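Local coordinates for protein C-type lectin domain family 4, member b1 (Mus musculus, PDB 6LKR) that acts as a calcium-binding C-type lectin receptor of innate immunity that binds carbohydrate and probably recognises glycolipid ligands derived from pathogens, at residues V104-R109 and W114-I119; T21-A26 and E32-R37. All coordinates share one frame; numbering follows the deposited sequence.

Contact 1 of 2, residues V104-R109 and W114-I119. With CA (calcium ion), chain D.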
loop_
_atom_site.group_PDB
_atom_site.type_symbol
_atom_site.label_atom_id
_atom_site.label_comp_id
_atom_site.label_asym_id
_atom_site.label_seq_id
_atom_site.Cartn_x
_atom_site.Cartn_y
_atom_site.Cartn_z
ATOM N N VAL A 104 6.382 16.579 -1.132
ATOM C CA VAL A 104 7.547 15.807 -1.648
ATOM C C VAL A 104 7.490 15.783 -3.169
ATOM O O VAL A 104 6.411 15.522 -3.737
ATOM C CB VAL A 104 7.605 14.392 -1.044
ATOM C CG1 VAL A 104 8.805 13.599 -1.542
ATOM C CG2 VAL A 104 7.627 14.459 0.472
ATOM N N THR A 105 8.630 16.074 -3.788
ATOM C CA THR A 105 8.816 15.958 -5.253
ATOM C C THR A 105 9.883 14.914 -5.545
ATOM O O THR A 105 10.700 14.618 -4.645
ATOM C CB THR A 105 9.243 17.274 -5.907
ATOM O OG1 THR A 105 10.381 17.778 -5.203
ATOM C CG2 THR A 105 8.125 18.287 -5.915
ATOM N N VAL A 106 9.840 14.366 -6.749
ATOM C CA VAL A 106 10.913 13.481 -7.257
ATOM C C VAL A 106 11.542 14.252 -8.416
ATOM O O VAL A 106 10.798 14.841 -9.224
ATOM C CB VAL A 106 10.382 12.086 -7.637
ATOM C CG1 VAL A 106 9.317 12.152 -8.722
ATOM C CG2 VAL A 106 11.511 11.154 -8.042
ATOM N N TYR A 107 12.868 14.299 -8.463
ATOM C CA TYR A 107 13.605 15.036 -9.515
ATOM C C TYR A 107 14.968 14.380 -9.713
ATOM O O TYR A 107 15.404 13.560 -8.882
ATOM C CB TYR A 107 13.685 16.526 -9.181
ATOM C CG TYR A 107 14.834 16.939 -8.295
ATOM C CD1 TYR A 107 14.735 16.891 -6.914
ATOM C CD2 TYR A 107 16.007 17.430 -8.844
ATOM C CE1 TYR A 107 15.783 17.295 -6.102
ATOM C CE2 TYR A 107 17.066 17.834 -8.048
ATOM C CZ TYR A 107 16.954 17.768 -6.672
ATOM O OH TYR A 107 18.003 18.160 -5.898
ATOM N N TYR A 108 15.598 14.722 -10.828
ATOM C CA TYR A 108 16.841 14.084 -11.312
ATOM C C TYR A 108 18.024 14.992 -10.973
ATOM O O TYR A 108 17.977 16.162 -11.357
ATOM C CB TYR A 108 16.719 13.831 -12.814
ATOM C CG TYR A 108 17.858 13.049 -13.405
ATOM C CD1 TYR A 108 17.826 11.667 -13.443
ATOM C CD2 TYR A 108 18.973 13.691 -13.923
ATOM C CE1 TYR A 108 18.866 10.938 -13.996
ATOM C CE2 TYR A 108 20.025 12.977 -14.473
ATOM C CZ TYR A 108 19.970 11.596 -14.509
ATOM O OH TYR A 108 20.997 10.881 -15.048
ATOM N N ARG A 109 19.007 14.475 -10.236
ATOM C CA ARG A 109 20.301 15.165 -9.986
ATOM C C ARG A 109 21.328 14.650 -11.003
ATOM O O ARG A 109 21.525 13.429 -11.059
ATOM C CB ARG A 109 20.769 14.934 -8.546
ATOM C CG ARG A 109 20.003 15.737 -7.506
ATOM C CD ARG A 109 20.659 15.672 -6.137
ATOM N NE ARG A 109 19.985 16.499 -5.142
ATOM C CZ ARG A 109 20.245 16.491 -3.833
ATOM N NH1 ARG A 109 21.173 15.696 -3.330
ATOM N NH2 ARG A 109 19.563 17.283 -3.024
ATOM N N TRP A 114 17.524 9.868 -9.977
ATOM C CA TRP A 114 16.230 10.320 -9.414
ATOM C C TRP A 114 16.245 10.161 -7.896
ATOM O O TRP A 114 16.873 9.211 -7.381
ATOM C CB TRP A 114 15.079 9.545 -10.043
ATOM C CG TRP A 114 14.865 9.872 -11.484
ATOM C CD1 TRP A 114 15.354 9.197 -12.564
ATOM C CD2 TRP A 114 14.065 10.948 -12.002
ATOM N NE1 TRP A 114 14.908 9.778 -13.720
ATOM C CE2 TRP A 114 14.115 10.852 -13.409
ATOM C CE3 TRP A 114 13.292 11.959 -11.418
ATOM C CZ2 TRP A 114 13.424 11.737 -14.235
ATOM C CZ3 TRP A 114 12.624 12.843 -12.235
ATOM C CH2 TRP A 114 12.692 12.730 -13.627
ATOM N N GLY A 115 15.555 11.062 -7.208
ATOM C CA GLY A 115 15.426 11.020 -5.747
ATOM C C GLY A 115 14.355 11.982 -5.289
ATOM O O GLY A 115 13.922 12.833 -6.099
ATOM N N TRP A 116 13.946 11.849 -4.031
ATOM C CA TRP A 116 12.876 12.678 -3.433
ATOM C C TRP A 116 13.482 13.894 -2.723
ATOM O O TRP A 116 14.592 13.789 -2.161
ATOM C CB TRP A 116 12.036 11.884 -2.441
ATOM C CG TRP A 116 11.421 10.621 -2.946
ATOM C CD1 TRP A 116 11.261 10.186 -4.232
ATOM C CD2 TRP A 116 10.857 9.608 -2.102
ATOM N NE1 TRP A 116 10.635 8.966 -4.237
ATOM C CE2 TRP A 116 10.371 8.590 -2.947
ATOM C CE3 TRP A 116 10.702 9.483 -0.718
ATOM C CZ2 TRP A 116 9.751 7.451 -2.440
ATOM C CZ3 TRP A 116 10.098 8.351 -0.221
ATOM C CH2 TRP A 116 9.624 7.355 -1.074
ATOM N N ASN A 117 12.706 14.969 -2.687
ATOM C CA ASN A 117 13.044 16.252 -2.032
ATOM C C ASN A 117 11.781 16.742 -1.332
ATOM O O ASN A 117 10.719 16.775 -1.995
ATOM C CB ASN A 117 13.557 17.248 -3.073
ATOM C CG ASN A 117 13.834 18.628 -2.520
ATOM O OD1 ASN A 117 14.265 18.778 -1.379
ATOM N ND2 ASN A 117 13.627 19.643 -3.341
ATOM N N ASP A 118 11.878 17.113 -0.056
ATOM C CA ASP A 118 10.782 17.858 0.611
ATOM C C ASP A 118 10.820 19.291 0.067
ATOM O O ASP A 118 11.920 19.841 -0.122
ATOM C CB ASP A 118 10.827 17.731 2.135
ATOM C CG ASP A 118 12.080 18.294 2.788
ATOM O OD1 ASP A 118 13.132 18.392 2.095
ATOM O OD2 ASP A 118 11.997 18.617 3.979
ATOM N N ILE A 119 9.661 19.836 -0.297
ATOM C CA ILE A 119 9.536 21.243 -0.776
ATOM C C ILE A 119 8.246 21.822 -0.211
ATOM O O ILE A 119 7.423 21.052 0.300
ATOM C CB ILE A 119 9.559 21.367 -2.312
ATOM C CG1 ILE A 119 8.375 20.654 -2.969
ATOM C CG2 ILE A 119 10.889 20.909 -2.887
ATOM C CD1 ILE A 119 8.105 21.159 -4.375
HETATM CA CA CA D . 14.113 19.987 0.790
HETATM O O HOH W 1 16.340 20.940 -0.233
HETATM O O HOH W 2 14.224 21.903 -0.485
#
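Trp-114 presents a face of its indole to Tyr-108 across the hairpin. Tyr-108 CB sits over the centre of the six-membered ring, 3.9 Å from its centroid, and the phenol edge is directed at the five-membered ring in a T-shaped stack, with centroids 5.0 Å apart and planes at 71°. The phenol can reach the indole because its CG lies anti to the backbone N (chi1 -174°). Tyr-108 and Trp-114 are a non-hydrogen-bonded antiparallel pair. The next pair, Gly-115 with Tyr-107, is hydrogen-bonded in both directions, and the carbonyl of Tyr-107 has a further partner in His-92. The side chain of Trp-116 lies on the same face of the sheet as that of Trp-114; Val-106 CG2 meets the edge of the Trp-116 indole in plane, 3.9 Å from Trp-116 CD1. At the polar end of this ring, NE1 hydrogen-bonds to Gln-51 OE1 of helix 48-56.

Trp-116, Asn-117 and Asp-118 form the WND motif of C-type lectin domains, which works together with the Glu-95, Pro-96, Ser-97 loop. The strand holds Asn-117 by a reciprocal pair of bonds: its N donates to Thr-105 O at 2.8 Å, and its O accepts from Thr-105 N along a nearly straight N-H (170°). Its CB rests at the edge of the Tyr-107 ring, 3.8 Å from CE1, while its amide coordinates the calcium ion. Asp-118 grips the same ion twice, through OD1 at 2.3 Å and its backbone O at 2.4 Å. Asp-118 OD2 is turned to Arg-74 in a salt bridge and also accepts from Ser-98 N, so both carboxylate oxygens are engaged and the group's rotation is probably fixed. Glu-95, Ser-97, Glu-101 and two waters complete the coordination. Ile-119 then lies across Thr-105 and touches Phe-65 of strand 64-70.

Contact 2 of 2, residues T21-A26 and E32-R37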
loop_
_atom_site.group_PDB
_atom_site.type_symbol
_atom_site.label_atom_id
_atom_site.label_comp_id
_atom_site.label_asym_id
_atom_site.label_seq_id
_atom_site.Cartn_x
_atom_site.Cartn_y
_atom_site.Cartn_z
ATOM N N THR A 21 -1.212 16.433 -18.312
ATOM C CA THR A 21 -0.828 17.612 -19.140
ATOM C C THR A 21 -1.872 18.740 -19.043
ATOM O O THR A 21 -1.573 19.827 -19.569
ATOM C CB THR A 21 -0.598 17.166 -20.588
ATOM O OG1 THR A 21 -1.655 16.257 -20.912
ATOM C CG2 THR A 21 0.748 16.501 -20.795
ATOM N N VAL A 22 -3.027 18.533 -18.384
ATOM C CA VAL A 22 -4.113 19.565 -18.306
ATOM C C VAL A 22 -3.474 20.890 -17.887
ATOM O O VAL A 22 -3.742 21.905 -18.556
ATOM C CB VAL A 22 -5.273 19.249 -17.338
ATOM C CG1 VAL A 22 -6.484 20.123 -17.639
ATOM C CG2 VAL A 22 -5.675 17.794 -17.336
ATOM N N PHE A 23 -2.695 20.886 -16.801
ATOM C CA PHE A 23 -1.915 22.072 -16.366
ATOM C C PHE A 23 -0.428 21.738 -16.475
ATOM O O PHE A 23 -0.039 20.585 -16.234
ATOM C CB PHE A 23 -2.343 22.577 -14.986
ATOM C CG PHE A 23 -2.774 21.532 -13.988
ATOM C CD1 PHE A 23 -1.840 20.692 -13.398
ATOM C CD2 PHE A 23 -4.102 21.422 -13.605
ATOM C CE1 PHE A 23 -2.229 19.743 -12.466
ATOM C CE2 PHE A 23 -4.489 20.480 -12.666
ATOM C CZ PHE A 23 -3.550 19.648 -12.098
ATOM N N SER A 24 0.361 22.728 -16.897
ATOM C CA SER A 24 1.835 22.632 -17.037
ATOM C C SER A 24 2.461 22.462 -15.648
ATOM O O SER A 24 3.508 21.801 -15.568
ATOM C CB SER A 24 2.394 23.830 -17.772
ATOM O OG SER A 24 1.822 25.036 -17.284
ATOM N N SER A 25 1.830 23.027 -14.607
ATOM C CA SER A 25 2.267 22.897 -13.190
ATOM C C SER A 25 1.138 23.337 -12.253
ATOM O O SER A 25 0.251 24.066 -12.706
ATOM C CB SER A 25 3.520 23.689 -12.933
ATOM O OG SER A 25 3.237 25.078 -12.926
ATOM N N ALA A 26 1.197 22.903 -10.994
ATOM C CA ALA A 26 0.187 23.217 -9.963
ATOM C C ALA A 26 0.754 22.906 -8.580
ATOM O O ALA A 26 1.734 22.145 -8.496
ATOM C CB ALA A 26 -1.071 22.428 -10.227
ATOM N N GLU A 32 -3.022 16.794 -6.373
ATOM C CA GLU A 32 -3.780 15.658 -5.786
ATOM C C GLU A 32 -5.243 15.749 -6.243
ATOM O O GLU A 32 -5.824 14.697 -6.562
ATOM C CB GLU A 32 -3.643 15.612 -4.263
ATOM C CG GLU A 32 -4.490 14.529 -3.597
ATOM C CD GLU A 32 -4.257 13.075 -4.000
ATOM O OE1 GLU A 32 -3.256 12.784 -4.667
ATOM O OE2 GLU A 32 -5.080 12.221 -3.621
ATOM N N GLU A 33 -5.827 16.950 -6.245
ATOM C CA GLU A 33 -7.237 17.162 -6.673
ATOM C C GLU A 33 -7.403 16.667 -8.117
ATOM O O GLU A 33 -8.377 15.943 -8.379
ATOM C CB GLU A 33 -7.626 18.634 -6.538
ATOM C CG GLU A 33 -9.060 18.924 -6.952
ATOM C CD GLU A 33 -9.441 20.389 -6.829
ATOM O OE1 GLU A 33 -8.796 21.235 -7.499
ATOM O OE2 GLU A 33 -10.369 20.682 -6.056
ATOM N N ASN A 34 -6.480 17.021 -9.012
ATOM C CA ASN A 34 -6.523 16.584 -10.434
ATOM C C ASN A 34 -6.477 15.054 -10.502
ATOM O O ASN A 34 -7.319 14.474 -11.220
ATOM C CB ASN A 34 -5.411 17.208 -11.275
ATOM C CG ASN A 34 -5.454 16.763 -12.724
ATOM O OD1 ASN A 34 -6.482 16.904 -13.392
ATOM N ND2 ASN A 34 -4.356 16.196 -13.208
ATOM N N CYS A 35 -5.557 14.408 -9.780
ATOM C CA CYS A 35 -5.493 12.926 -9.732
ATOM C C CYS A 35 -6.851 12.392 -9.250
ATOM O O CYS A 35 -7.377 11.497 -9.911
ATOM C CB CYS A 35 -4.347 12.405 -8.865
ATOM S SG CYS A 35 -2.679 12.793 -9.465
ATOM N N SER A 36 -7.450 12.956 -8.190
ATOM C CA SER A 36 -8.729 12.451 -7.614
ATOM C C SER A 36 -9.856 12.560 -8.645
ATOM O O SER A 36 -10.723 11.681 -8.657
ATOM C CB SER A 36 -9.098 13.163 -6.339
ATOM O OG SER A 36 -7.961 13.310 -5.505
ATOM N N ARG A 37 -9.833 13.607 -9.481
ATOM C CA ARG A 37 -10.863 13.843 -10.535
ATOM C C ARG A 37 -10.799 12.732 -11.595
ATOM O O ARG A 37 -11.812 12.543 -12.299
ATOM C CB ARG A 37 -10.687 15.205 -11.217
ATOM C CG ARG A 37 -10.705 16.409 -10.286
ATOM C CD ARG A 37 -11.915 16.523 -9.373
ATOM N NE ARG A 37 -12.413 15.248 -8.879
ATOM C CZ ARG A 37 -13.049 15.085 -7.723
ATOM N NH1 ARG A 37 -13.474 13.885 -7.369
ATOM N NH2 ARG A 37 -13.247 16.118 -6.923
#
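The loop that leads from strand 15-18 into helix 28-37, the first helix of this C-type lectin domain, folds back beside that helix and sets Val-22 and Phe-23 against Asn-34. The contact is small, burying 119 Å² in all, and Asn-34 is the one helical residue that takes part. Its side chain projects from the helix with CG anti to the backbone N (chi1 180°), which carries its amide out toward the loop.

Phe-23 comes from the opposite direction and offers the far end of its ring. Asn-34 CB lies at the ring edge, near the ring plane, with CE2 3.7 Å away; the still shorter approach of CZ is doubtful. Ring and amide planes are inclined by 64°, so the two flat groups do not stack. On one ring face, Ala-26 CB of the same loop stands 3.6 Å above the plane, displaced toward the rim. Val-22 adds a looser touch, its CG2 4.1 Å from Asn-34 OD1, and Pro-20 also meets the asparagine.

One residue along the helix, Cys-35 is tied to Cys-129 by a disulfide, while Ser-24 O accepts a hydrogen bond from Lys-126 NZ, so strand 126-132 is bonded to the loop as well as to the helix. The contact itself joins the ring edge and a valine methyl to the CB and amide of Asn-34 by van der Waals forces, with no polar pairing between the two segments, so by itself it would not set the rotation of the amide.

From the N terminus, contact 2 comes first: it folds the loop after strand 15-18 back on helix 28-37, spanning the first residues of that helix. The chain then runs through helix 48-56 and strands 64-70 and 76-78, followed by the calcium-binding loop, before contact 1 closes the hairpin of strands 103-109 and 113-119. The two are in series, neither nested nor crossed, with centres about 18 Å apart and nearest atoms about 8 Å. What connects them is the sheet: Cys-35 is disulfide-bonded to strand 126-132, which runs parallel to strand 64-70, and that strand pairs antiparallel with strand 103-109. Contact 1 joins two sheet strands beside the calcium ion and helix 48-56.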